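Putative sulfatase yidJ (Bacteroides fragilis, PDB 2QZU) probably hydrolyses sulfate esters as a metal-dependent arylsulfatase of the alkaline phosphatase clan. Local coordinates at residues Arg114-Val119 against His164-Trp169; Gln123-Gly128 against Lys219-Leu224; Leu416-Tyr421 against His459-Gln464. All coordinates share one frame; numbering follows the deposited sequence.

Interaction 1: Arg114-Val119 against His164-Trp169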
loop_
_atom_site.group_PDB
_atom_site.type_symbol
_atom_site.label_atom_id
_atom_site.label_comp_id
_atom_site.label_asym_id
_atom_site.label_seq_id
_atom_site.Cartn_x
_atom_site.Cartn_y
_atom_site.Cartn_z
ATOM N N ARG A 114 26.904 26.541 3.235
ATOM C CA ARG A 114 26.413 27.676 4.008
ATOM C C ARG A 114 24.942 27.870 3.645
ATOM O O ARG A 114 24.618 28.487 2.628
ATOM C CB ARG A 114 27.215 28.930 3.651
ATOM C CG ARG A 114 26.781 30.195 4.367
ATOM C CD ARG A 114 27.168 30.175 5.825
ATOM N NE ARG A 114 26.867 31.442 6.490
ATOM C CZ ARG A 114 27.001 31.637 7.796
ATOM N NH1 ARG A 114 27.431 30.646 8.565
ATOM N NH2 ARG A 114 26.700 32.810 8.336
ATOM N N CYS A 115 24.056 27.336 4.476
ATOM C CA CYS A 115 22.620 27.435 4.224
ATOM C C CYS A 115 21.991 28.651 4.896
ATOM O O CYS A 115 22.570 29.219 5.821
ATOM C CB CYS A 115 21.937 26.152 4.693
ATOM S SG CYS A 115 22.579 24.686 3.840
ATOM N N TRP A 116 20.803 29.049 4.444
ATOM C CA TRP A 116 20.157 30.220 5.036
ATOM C C TRP A 116 19.889 30.043 6.522
ATOM O O TRP A 116 19.852 31.024 7.267
ATOM C CB TRP A 116 18.849 30.584 4.314
ATOM C CG TRP A 116 17.811 29.498 4.256
ATOM C CD1 TRP A 116 17.647 28.573 3.263
ATOM C CD2 TRP A 116 16.779 29.243 5.217
ATOM N NE1 TRP A 116 16.574 27.763 3.543
ATOM C CE2 TRP A 116 16.021 28.151 4.736
ATOM C CE3 TRP A 116 16.418 29.831 6.438
ATOM C CZ2 TRP A 116 14.922 27.632 5.434
ATOM C CZ3 TRP A 116 15.320 29.314 7.135
ATOM C CH2 TRP A 116 14.589 28.224 6.627
ATOM N N SER A 117 19.706 28.799 6.952
ATOM C CA SER A 117 19.454 28.529 8.359
ATOM C C SER A 117 20.717 28.813 9.176
ATOM O O SER A 117 20.630 29.247 10.324
ATOM C CB SER A 117 18.988 27.083 8.554
ATOM O OG SER A 117 19.895 26.158 7.982
ATOM N N ASP A 118 21.884 28.582 8.575
ATOM C CA ASP A 118 23.161 28.846 9.252
ATOM C C ASP A 118 23.301 30.350 9.442
ATOM O O ASP A 118 23.804 30.820 10.464
ATOM C CB ASP A 118 24.348 28.355 8.410
ATOM C CG ASP A 118 24.432 26.839 8.328
ATOM O OD1 ASP A 118 24.530 26.186 9.390
ATOM O OD2 ASP A 118 24.413 26.304 7.197
ATOM N N VAL A 119 22.866 31.099 8.435
ATOM C CA VAL A 119 22.926 32.554 8.472
ATOM C C VAL A 119 22.029 33.099 9.590
ATOM O O VAL A 119 22.476 33.894 10.420
ATOM C CB VAL A 119 22.494 33.158 7.117
ATOM C CG1 VAL A 119 22.373 34.674 7.227
ATOM C CG2 VAL A 119 23.507 32.787 6.037
ATOM N N HIS A 164 22.620 22.279 10.222
ATOM C CA HIS A 164 22.768 23.654 9.771
ATOM C C HIS A 164 22.082 24.732 10.614
ATOM O O HIS A 164 21.401 25.612 10.087
ATOM C CB HIS A 164 22.312 23.736 8.311
ATOM C CG HIS A 164 23.186 22.957 7.381
ATOM N ND1 HIS A 164 24.316 23.491 6.801
ATOM C CD2 HIS A 164 23.158 21.652 7.015
ATOM C CE1 HIS A 164 24.948 22.550 6.121
ATOM N NE2 HIS A 164 24.265 21.425 6.236
ATOM N N GLY A 165 22.265 24.660 11.928
ATOM C CA GLY A 165 21.693 25.671 12.798
ATOM C C GLY A 165 20.336 25.409 13.419
ATOM O O GLY A 165 19.932 26.131 14.329
ATOM N N PHE A 166 19.626 24.393 12.943
ATOM C CA PHE A 166 18.311 24.082 13.495
ATOM C C PHE A 166 18.477 23.385 14.841
ATOM O O PHE A 166 18.575 22.159 14.905
ATOM C CB PHE A 166 17.528 23.195 12.520
ATOM C CG PHE A 166 17.016 23.928 11.304
ATOM C CD1 PHE A 166 16.027 24.902 11.429
ATOM C CD2 PHE A 166 17.513 23.639 10.035
ATOM C CE1 PHE A 166 15.537 25.576 10.304
ATOM C CE2 PHE A 166 17.031 24.305 8.907
ATOM C CZ PHE A 166 16.040 25.277 9.044
ATOM N N ASP A 167 18.501 24.178 15.910
ATOM C CA ASP A 167 18.678 23.665 17.265
ATOM C C ASP A 167 17.509 22.834 17.784
ATOM O O ASP A 167 17.719 21.797 18.415
ATOM C CB ASP A 167 18.985 24.816 18.228
ATOM C CG ASP A 167 20.322 25.477 17.930
ATOM O OD1 ASP A 167 21.307 24.744 17.702
ATOM O OD2 ASP A 167 20.393 26.723 17.930
ATOM N N HIS A 168 16.284 23.289 17.542
ATOM C CA HIS A 168 15.105 22.531 17.957
ATOM C C HIS A 168 14.837 21.598 16.783
ATOM O O HIS A 168 14.588 22.054 15.666
ATOM C CB HIS A 168 13.909 23.454 18.180
ATOM C CG HIS A 168 12.675 22.738 18.624
ATOM N ND1 HIS A 168 12.580 22.100 19.843
ATOM C CD2 HIS A 168 11.485 22.543 18.005
ATOM C CE1 HIS A 168 11.387 21.548 19.956
ATOM N NE2 HIS A 168 10.703 21.801 18.855
ATOM N N TRP A 169 14.877 20.295 17.043
ATOM C CA TRP A 169 14.732 19.303 15.986
ATOM C C TRP A 169 13.760 18.168 16.298
ATOM O O TRP A 169 13.935 17.441 17.270
ATOM C CB TRP A 169 16.131 18.736 15.703
ATOM C CG TRP A 169 16.294 17.878 14.478
ATOM C CD1 TRP A 169 16.284 16.511 14.421
ATOM C CD2 TRP A 169 16.576 18.333 13.151
ATOM N NE1 TRP A 169 16.556 16.089 13.137
ATOM C CE2 TRP A 169 16.735 17.189 12.337
ATOM C CE3 TRP A 169 16.714 19.600 12.566
ATOM C CZ2 TRP A 169 17.026 17.271 10.971
ATOM C CZ3 TRP A 169 17.003 19.683 11.207
ATOM C CH2 TRP A 169 17.156 18.524 10.426
#
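His-164 ND1 donates to Asp-118 OD2 at 2.8 Å, a His-carboxylate hydrogen bond that pins the loop before edge strand 168-172 to the first turn of helix 116-122 in the alpha/beta sulfatase fold. The carboxylate oxygen lies almost in the imidazole plane and accepts through its syn lone pair, although carboxylate and ring are turned 62° apart. A second donor holds the same oxygen from its anti side: the backbone N of Cys-115, the N-cap residue, reaches Asp-118 OD2 at 2.9 Å. Two N-H groups thus converge on OD2, and they would probably stabilise the negative charge of the carboxylate. Over one face of the imidazole sits Cys-115 SG, 3.9 Å from the ring centroid, so the histidine is gripped at an edge and packed on a face by the same helix start.

Ser-117 adds the second bond across the contact by giving its hydroxyl proton to the carbonyl oxygen of His-164, with OG and O 2.6 Å apart. With chi1 at 54°, OG lies between its own backbone N and carbonyl carbon, which turns it to that acceptor. Gly-165 follows with a positive phi, and its CA lies 5.0 Å from the CA of Asp-118, the closest backbone approach of the two segments by CA atoms.

Further along, Phe-166 directs its edge toward the face of the six-membered ring of Trp-116 in an offset edge-to-face pair, the planes 88° apart. Tyr-362 meets the indole edge-to-face as well, while Met-84 of helix 76-85 packs against both Cys-115 and Trp-116. Phe-166 CE2 also rests 3.4 Å from Ser-117 CB.

Interaction 2: Gln123-Gly128 against Lys219-Leu224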
loop_
_atom_site.group_PDB
_atom_site.type_symbol
_atom_site.label_atom_id
_atom_site.label_comp_id
_atom_site.label_asym_id
_atom_site.label_seq_id
_atom_site.Cartn_x
_atom_site.Cartn_y
_atom_site.Cartn_z
ATOM N N GLN A 123 22.757 35.118 13.097
ATOM C CA GLN A 123 22.186 36.425 13.380
ATOM C C GLN A 123 21.373 36.440 14.673
ATOM O O GLN A 123 20.621 37.379 14.924
ATOM C CB GLN A 123 21.325 36.906 12.208
ATOM C CG GLN A 123 22.092 37.056 10.896
ATOM C CD GLN A 123 23.354 37.894 11.032
ATOM O OE1 GLN A 123 23.326 38.997 11.570
ATOM N NE2 GLN A 123 24.468 37.372 10.531
ATOM N N GLY A 124 21.518 35.392 15.482
ATOM C CA GLY A 124 20.830 35.336 16.764
ATOM C C GLY A 124 19.407 34.806 16.805
ATOM O O GLY A 124 18.713 34.976 17.810
ATOM N N TYR A 125 18.971 34.159 15.730
ATOM C CA TYR A 125 17.617 33.616 15.671
ATOM C C TYR A 125 17.483 32.291 16.404
ATOM O O TYR A 125 18.416 31.490 16.430
ATOM C CB TYR A 125 17.192 33.400 14.216
ATOM C CG TYR A 125 16.617 34.611 13.535
ATOM C CD1 TYR A 125 17.347 35.794 13.430
ATOM C CD2 TYR A 125 15.342 34.570 12.976
ATOM C CE1 TYR A 125 16.817 36.911 12.784
ATOM C CE2 TYR A 125 14.802 35.678 12.329
ATOM C CZ TYR A 125 15.543 36.843 12.238
ATOM O OH TYR A 125 14.999 37.933 11.604
ATOM N N ASN A 126 16.316 32.080 17.003
ATOM C CA ASN A 126 16.003 30.833 17.690
ATOM C C ASN A 126 15.559 29.982 16.499
ATOM O O ASN A 126 14.665 30.393 15.754
ATOM C CB ASN A 126 14.834 31.044 18.649
ATOM C CG ASN A 126 15.065 30.402 20.000
ATOM O OD1 ASN A 126 15.474 29.244 20.091
ATOM N ND2 ASN A 126 14.794 31.151 21.063
HETATM N N MSE A 127 16.170 28.814 16.313
HETATM C CA MSE A 127 15.859 27.962 15.155
HETATM C C MSE A 127 15.148 26.637 15.443
HETATM O O MSE A 127 15.487 25.933 16.392
HETATM C CB MSE A 127 17.153 27.646 14.400
HETATM C CG MSE A 127 18.025 28.851 14.086
HETATM SE SE MSE A 127 17.222 30.057 12.823
HETATM C CE MSE A 127 17.191 28.908 11.262
ATOM N N GLY A 128 14.190 26.288 14.587
ATOM C CA GLY A 128 13.464 25.036 14.752
ATOM C C GLY A 128 13.060 24.397 13.429
ATOM O O GLY A 128 12.721 25.092 12.473
ATOM N N LYS A 219 11.843 37.816 23.050
ATOM C CA LYS A 219 13.158 38.268 23.495
ATOM C C LYS A 219 14.176 38.190 22.360
ATOM O O LYS A 219 15.216 38.850 22.397
ATOM C CB LYS A 219 13.640 37.435 24.687
ATOM C CG LYS A 219 13.841 35.966 24.383
ATOM C CD LYS A 219 14.394 35.231 25.592
ATOM C CE LYS A 219 14.554 33.750 25.299
ATOM N NZ LYS A 219 15.126 33.009 26.456
ATOM N N GLN A 220 13.867 37.381 21.352
ATOM C CA GLN A 220 14.741 37.214 20.196
ATOM C C GLN A 220 13.897 36.776 19.004
ATOM O O GLN A 220 12.776 36.303 19.177
ATOM C CB GLN A 220 15.801 36.146 20.483
ATOM C CG GLN A 220 15.223 34.790 20.868
ATOM C CD GLN A 220 16.295 33.762 21.174
ATOM O OE1 GLN A 220 17.045 33.348 20.291
ATOM N NE2 GLN A 220 16.374 33.346 22.431
ATOM N N PRO A 221 14.411 36.950 17.777
ATOM C CA PRO A 221 13.610 36.521 16.629
ATOM C C PRO A 221 13.688 34.998 16.515
ATOM O O PRO A 221 14.536 34.364 17.149
ATOM C CB PRO A 221 14.294 37.199 15.442
ATOM C CG PRO A 221 15.048 38.354 16.061
ATOM C CD PRO A 221 15.563 37.758 17.340
ATOM N N PHE A 222 12.803 34.410 15.720
ATOM C CA PHE A 222 12.835 32.968 15.520
ATOM C C PHE A 222 12.492 32.602 14.084
ATOM O O PHE A 222 11.861 33.375 13.357
ATOM C CB PHE A 222 11.863 32.246 16.469
ATOM C CG PHE A 222 10.405 32.457 16.141
ATOM C CD1 PHE A 222 9.718 33.564 16.631
ATOM C CD2 PHE A 222 9.716 31.533 15.357
ATOM C CE1 PHE A 222 8.360 33.748 16.350
ATOM C CE2 PHE A 222 8.359 31.708 15.070
ATOM C CZ PHE A 222 7.680 32.817 15.568
ATOM N N ALA A 223 12.946 31.421 13.680
ATOM C CA ALA A 223 12.673 30.881 12.357
ATOM C C ALA A 223 12.252 29.441 12.600
ATOM O O ALA A 223 12.951 28.691 13.283
ATOM C CB ALA A 223 13.927 30.924 11.477
ATOM N N LEU A 224 11.101 29.061 12.061
ATOM C CA LEU A 224 10.606 27.703 12.223
ATOM C C LEU A 224 10.174 27.140 10.882
ATOM O O LEU A 224 9.477 27.805 10.113
ATOM C CB LEU A 224 9.412 27.671 13.191
ATOM C CG LEU A 224 8.655 26.339 13.321
ATOM C CD1 LEU A 224 9.503 25.342 14.095
ATOM C CD2 LEU A 224 7.320 26.557 14.036
#
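Pro-221 lays its CB over the middle of one face of the Tyr-125 ring, 3.5 Å from the centroid and 12° off the normal, a close CH-pi contact. The edge of the same ring, near its plane, meets the backbone N of Ala-223, and Tyr-125 OH hydrogen-bonds to Pro-28 O and Thr-27 OG1. Two other flat groups, the amides of Asn-126 and Gln-220, lie with their planes 31° apart, close but without a hydrogen bond between them.

Beyond the tyrosine the short strands 126-128 and 222-224 run nearly parallel. Asn-126 is the pivot of the ladder: its N donates to Pro-221 O at 2.9 Å, nearly straight at 169°, and its O accepts from Ala-223 N, also at 2.9 Å. Gly-128 N then bonds to Ala-223 O at 3.0 Å. On the face shared with Ala-223, Met-127, a selenomethionine, sets SE 3.7 Å from Ala-223 CB, its chain bent at both chi2 and chi3.

A Schellman motif with Gly-124 at its C-prime position ends helix 116-122 and delivers the chain to the sheet. That helix packs through Leu-120 on Tyr-125, Met-127 and Ala-223; helix 200-213 touches Asn-126, Phe-222 and Leu-224 through Tyr-211, and strand 29-35 continues the parallel sheet beside 222-228.

Interaction 3: Leu416-Tyr421 against His459-Gln464; sequences LRTDRY and HTFNRQ
Phe-461 reaches from helix 455-471 to the four-stranded antiparallel sheet at the C-terminal end of the chain, where Thr-418 and Tyr-421 receive it at the hairpin between strands 412-417 and 421-428. Its CB leaves the helix in the direction of the sheet, and chi1 of -76° sets CG beside the backbone N, anti to the carbonyl carbon. From there the ring projects to the hairpin. CE1 touches the methyl of Thr-418, with CG2 at 3.6 Å, the two side chains approaching from opposite directions. CE2 comes to Tyr-421 CB and CG, each 3.9 Å away. CZ, at the tip, lies 3.6 Å from Tyr-421 CD2. The result is an offset edge-to-face pair in which the edge of Phe-461 is presented to the face of Tyr-421, with centroids 5.6 Å apart and planes at 66°.

One helical turn along, Gln-464 contributes its aliphatic part: CG meets Leu-416 CD1 at 3.7 Å, and the rest of the extended chain passes the same methyl obliquely.

The receiving surface is set by the turn itself. Thr-418 OG1 accepts from Arg-420 N, an ST turn, and from Tyr-421 N at 2.8 Å, an ST motif. With the hydroxyl occupied by the backbone, CG2 is the branch that faces the phenylalanine. Tyr-423 also meets the Phe-461 ring, and Leu-437 of strand 431-439 touches both Phe-461 and Tyr-421, so the helix packs across several strands.

No hydrogen bond joins the two segments. Helix and hairpin are held here by methyl, methylene and aromatic carbons, and the polar bonds of Thr-418 shape the turn instead of crossing to the helix.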
loop_
_atom_site.group_PDB
_atom_site.type_symbol
_atom_site.label_atom_id
_atom_site.label_comp_id
_atom_site.label_asym_id
_atom_site.label_seq_id
_atom_site.Cartn_x
_atom_site.Cartn_y
_atom_site.Cartn_z
ATOM N N LEU A 416 14.227 25.685 -19.919
ATOM C CA LEU A 416 13.832 27.013 -19.489
ATOM C C LEU A 416 12.313 27.129 -19.540
ATOM O O LEU A 416 11.666 26.520 -20.390
ATOM C CB LEU A 416 14.443 28.071 -20.412
ATOM C CG LEU A 416 15.962 28.207 -20.498
ATOM C CD1 LEU A 416 16.312 29.159 -21.639
ATOM C CD2 LEU A 416 16.518 28.715 -19.178
ATOM N N ARG A 417 11.750 27.901 -18.619
ATOM C CA ARG A 417 10.311 28.126 -18.586
ATOM C C ARG A 417 10.090 29.630 -18.615
ATOM O O ARG A 417 10.472 30.334 -17.679
ATOM C CB ARG A 417 9.683 27.536 -17.309
ATOM C CG ARG A 417 8.149 27.706 -17.226
ATOM C CD ARG A 417 7.586 27.094 -15.939
ATOM N NE ARG A 417 6.127 27.186 -15.845
ATOM C CZ ARG A 417 5.452 28.312 -15.623
ATOM N NH1 ARG A 417 6.094 29.460 -15.468
ATOM N NH2 ARG A 417 4.126 28.287 -15.543
ATOM N N THR A 418 9.513 30.133 -19.703
ATOM C CA THR A 418 9.228 31.559 -19.795
ATOM C C THR A 418 7.745 31.698 -19.475
ATOM O O THR A 418 7.056 30.692 -19.283
ATOM C CB THR A 418 9.482 32.122 -21.210
ATOM O OG1 THR A 418 8.385 31.783 -22.066
ATOM C CG2 THR A 418 10.771 31.556 -21.789
ATOM N N ASP A 419 7.247 32.930 -19.423
ATOM C CA ASP A 419 5.839 33.139 -19.120
ATOM C C ASP A 419 4.913 32.543 -20.175
ATOM O O ASP A 419 3.701 32.499 -19.980
ATOM C CB ASP A 419 5.529 34.633 -18.949
ATOM C CG ASP A 419 6.000 35.469 -20.122
ATOM O OD1 ASP A 419 5.977 34.971 -21.268
ATOM O OD2 ASP A 419 6.384 36.635 -19.894
ATOM N N ARG A 420 5.480 32.076 -21.284
ATOM C CA ARG A 420 4.672 31.489 -22.352
ATOM C C ARG A 420 5.138 30.115 -22.821
ATOM O O ARG A 420 4.314 29.241 -23.108
ATOM C CB ARG A 420 4.635 32.427 -23.563
ATOM C CG ARG A 420 3.884 31.842 -24.755
ATOM C CD ARG A 420 3.894 32.773 -25.957
ATOM N NE ARG A 420 3.129 32.211 -27.067
ATOM C CZ ARG A 420 3.025 32.770 -28.269
ATOM N NH1 ARG A 420 3.640 33.917 -28.529
ATOM N NH2 ARG A 420 2.305 32.182 -29.213
ATOM N N TYR A 421 6.452 29.924 -22.895
ATOM C CA TYR A 421 7.026 28.667 -23.373
ATOM C C TYR A 421 7.774 27.824 -22.346
ATOM O O TYR A 421 8.328 28.338 -21.379
ATOM C CB TYR A 421 8.022 28.954 -24.506
ATOM C CG TYR A 421 7.450 29.634 -25.729
ATOM C CD1 TYR A 421 6.739 28.909 -26.685
ATOM C CD2 TYR A 421 7.627 31.003 -25.934
ATOM C CE1 TYR A 421 6.220 29.532 -27.821
ATOM C CE2 TYR A 421 7.112 31.635 -27.065
ATOM C CZ TYR A 421 6.410 30.892 -28.000
ATOM O OH TYR A 421 5.895 31.513 -29.118
ATOM N N HIS A 459 16.238 27.939 -31.756
ATOM C CA HIS A 459 17.608 28.429 -31.816
ATOM C C HIS A 459 17.821 29.533 -30.781
ATOM O O HIS A 459 18.882 29.622 -30.160
ATOM C CB HIS A 459 17.919 28.947 -33.224
ATOM C CG HIS A 459 19.231 29.663 -33.329
ATOM N ND1 HIS A 459 19.387 30.986 -32.971
ATOM C CD2 HIS A 459 20.448 29.238 -33.740
ATOM C CE1 HIS A 459 20.645 31.342 -33.156
ATOM N NE2 HIS A 459 21.311 30.301 -33.623
ATOM N N THR A 460 16.804 30.368 -30.597
ATOM C CA THR A 460 16.878 31.460 -29.635
ATOM C C THR A 460 16.969 30.908 -28.215
ATOM O O THR A 460 17.803 31.345 -27.420
ATOM C CB THR A 460 15.644 32.375 -29.735
ATOM O OG1 THR A 460 15.519 32.868 -31.075
ATOM C CG2 THR A 460 15.776 33.550 -28.778
ATOM N N PHE A 461 16.109 29.945 -27.895
ATOM C CA PHE A 461 16.124 29.347 -26.565
ATOM C C PHE A 461 17.425 28.580 -26.348
ATOM O O PHE A 461 17.932 28.510 -25.233
ATOM C CB PHE A 461 14.921 28.413 -26.377
ATOM C CG PHE A 461 13.617 29.133 -26.146
ATOM C CD1 PHE A 461 13.515 30.123 -25.173
ATOM C CD2 PHE A 461 12.484 28.799 -26.880
ATOM C CE1 PHE A 461 12.299 30.769 -24.928
ATOM C CE2 PHE A 461 11.262 29.437 -26.645
ATOM C CZ PHE A 461 11.173 30.424 -25.668
ATOM N N ASN A 462 17.973 28.018 -27.423
ATOM C CA ASN A 462 19.222 27.268 -27.335
ATOM C C ASN A 462 20.373 28.139 -26.821
ATOM O O ASN A 462 21.095 27.740 -25.911
ATOM C CB ASN A 462 19.588 26.682 -28.703
ATOM C CG ASN A 462 19.637 25.163 -28.699
ATOM O OD1 ASN A 462 19.933 24.540 -29.719
ATOM N ND2 ASN A 462 19.347 24.560 -27.551
ATOM N N ARG A 463 20.555 29.322 -27.399
ATOM C CA ARG A 463 21.632 30.188 -26.937
ATOM C C ARG A 463 21.322 30.693 -25.533
ATOM O O ARG A 463 22.218 30.829 -24.704
ATOM C CB ARG A 463 21.849 31.375 -27.885
ATOM C CG ARG A 463 20.674 32.322 -28.034
ATOM C CD ARG A 463 21.131 33.615 -28.703
ATOM N NE ARG A 463 20.021 34.495 -29.062
ATOM C CZ ARG A 463 19.165 34.251 -30.049
ATOM N NH1 ARG A 463 19.288 33.150 -30.778
ATOM N NH2 ARG A 463 18.187 35.109 -30.310
ATOM N N GLN A 464 20.045 30.948 -25.268
ATOM C CA GLN A 464 19.627 31.433 -23.958
ATOM C C GLN A 464 19.925 30.375 -22.888
ATOM O O GLN A 464 20.386 30.703 -21.797
ATOM C CB GLN A 464 18.133 31.779 -23.975
ATOM C CG GLN A 464 17.622 32.423 -22.690
ATOM C CD GLN A 464 16.148 32.799 -22.753
ATOM O OE1 GLN A 464 15.560 33.210 -21.751
ATOM N NE2 GLN A 464 15.546 32.665 -23.933
#

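How the interactions relate
From the N terminus, the chain enters interaction 1 at 114-119, turns off helix 116-122 and goes straight into 123-128 of interaction 2. Segment 164-169 then closes the first loop, and 219-224 closes the second, so the two contacts cross along the chain. They also touch: His-168 N probably hydrogen bonds to Met-127 O, as strands 168-172 and 126-130 lie side by side in the large mixed sheet, and Ser-117 O packs on Met-127 CE. Together they join one helix to three adjacent strands. Interaction 3 opens only afterwards, closing a separate loop that lays helix 455-471 on the four-stranded antiparallel sheet, its centre about 36 Å from that of interaction 1.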